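Local structure of alcohol dehydrogenase, zinc-containing (Thermotoga maritima, 3IP1) at residues Val104-Gly107 and Pro108-Asn112. The protein catalyses the NAD(+)-dependent oxidation of scyllo-inosose to 3-dehydro-scyllo-inosose and probably serves in myo-inositol degradation. Sequence-based numbering, arbitrary orientation.
Sequences VEAG and PEAIN
The methyl of A110 lies against that of A106, CB to CB 4.0 Å, so two buried alanines four residues apart close the inner side of the bend where strand 98-106 ends. That same A110 methyl rests over the backbone of G107, with its CB 3.4 Å from G107 O and 3.7 Å from G107 N. The bend itself is a type I beta turn running from G107 to A110, with P108 and E109 at its two central positions. Its closing bond goes from A110 N to G107 O, 3.1 Å long and fairly straight at the hydrogen (159°). At the oxygen the approach is steep: the N-H comes from above the carbonyl plane, 65° out of it, and so does not use a lone pair. E109 N also sits 3.2 Å from G107 O but is too badly angled to bond. The ring of P108 holds its own phi at -59°, which suits the first corner of such a turn, and both it and the E109 side chain point away from the strand end, on the exposed side. Around the turn, I58 of strand 57-66 packs on A106 and A110 together, while P55 touches P108 and E109. Just beyond, I111 reaches H135 of the second subunit. Here strand 98-106 of the GroES-like domain's sheet ends and the chain turns into the small two-stranded pairing of 111-112 with 117-118, away from the metal sites of its own subunit. Chemically, the reversal is closed across the two segments by one backbone hydrogen bond and an alanine-alanine contact, with proline probably limiting the first corner; no side-chain polar group bonds across it.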
loop_
_atom_site.group_PDB
_atom_site.type_symbol
_atom_site.label_atom_id
_atom_site.label_comp_id
_atom_site.label_asym_id
_atom_site.label_seq_id
_atom_site.Cartn_x
_atom_site.Cartn_y
_atom_site.Cartn_z
ATOM N N VAL A 104 26.050 23.782 20.194
ATOM C CA VAL A 104 26.767 24.876 20.852
ATOM C C VAL A 104 26.567 26.203 20.141
ATOM O O VAL A 104 26.899 27.237 20.676
ATOM C CB VAL A 104 28.297 24.606 21.084
ATOM C CG1 VAL A 104 28.503 23.435 22.040
ATOM C CG2 VAL A 104 29.059 24.434 19.756
ATOM N N GLU A 105 26.038 26.166 18.929
ATOM C CA GLU A 105 25.697 27.365 18.226
ATOM C C GLU A 105 24.683 27.021 17.133
ATOM O O GLU A 105 24.776 25.969 16.519
ATOM C CB GLU A 105 26.955 27.986 17.619
ATOM C CG GLU A 105 26.667 29.281 16.891
ATOM C CD GLU A 105 27.893 30.133 16.627
ATOM O OE1 GLU A 105 27.704 31.360 16.421
ATOM O OE2 GLU A 105 29.023 29.591 16.611
ATOM N N ALA A 106 23.729 27.921 16.908
ATOM C CA ALA A 106 22.706 27.777 15.868
ATOM C C ALA A 106 22.481 29.118 15.164
ATOM O O ALA A 106 22.382 30.154 15.818
ATOM C CB ALA A 106 21.397 27.287 16.479
ATOM N N GLY A 107 22.384 29.094 13.838
ATOM C CA GLY A 107 22.016 30.283 13.073
ATOM C C GLY A 107 20.576 30.689 13.323
ATOM O O GLY A 107 19.817 29.923 13.930
ATOM N N PRO A 108 20.193 31.902 12.874
ATOM C CA PRO A 108 18.874 32.477 13.129
ATOM C C PRO A 108 17.708 31.623 12.609
ATOM O O PRO A 108 16.646 31.600 13.231
ATOM C CB PRO A 108 18.932 33.851 12.414
ATOM C CG PRO A 108 20.074 33.761 11.468
ATOM C CD PRO A 108 21.069 32.867 12.190
ATOM N N GLU A 109 17.928 30.901 11.509
ATOM C CA GLU A 109 16.897 30.069 10.878
ATOM C C GLU A 109 17.160 28.568 11.071
ATOM O O GLU A 109 16.645 27.750 10.300
ATOM C CB GLU A 109 16.843 30.358 9.372
ATOM C CG GLU A 109 16.366 31.740 8.963
ATOM C CD GLU A 109 16.722 32.080 7.503
ATOM O OE1 GLU A 109 16.784 31.166 6.646
ATOM O OE2 GLU A 109 16.947 33.269 7.195
ATOM N N ALA A 110 17.986 28.210 12.058
ATOM C CA ALA A 110 18.335 26.805 12.282
ATOM C C ALA A 110 17.301 26.127 13.177
ATOM O O ALA A 110 17.412 26.139 14.401
ATOM C CB ALA A 110 19.749 26.674 12.866
ATOM N N ILE A 111 16.289 25.530 12.554
ATOM C CA ILE A 111 15.087 25.106 13.297
ATOM C C ILE A 111 15.125 23.661 13.784
ATOM O O ILE A 111 15.402 22.750 13.019
ATOM C CB ILE A 111 13.800 25.353 12.464
ATOM C CG1 ILE A 111 13.744 26.817 11.952
ATOM C CG2 ILE A 111 12.571 24.993 13.264
ATOM C CD1 ILE A 111 13.756 27.907 13.050
ATOM N N ASN A 112 14.847 23.472 15.063
ATOM C CA ASN A 112 14.698 22.146 15.651
ATOM C C ASN A 112 13.271 21.644 15.407
ATOM O O ASN A 112 12.303 22.271 15.858
ATOM C CB ASN A 112 14.992 22.190 17.152
ATOM C CG ASN A 112 14.909 20.828 17.809
ATOM O OD1 ASN A 112 14.503 19.863 17.181
ATOM N ND2 ASN A 112 15.291 20.744 19.086
#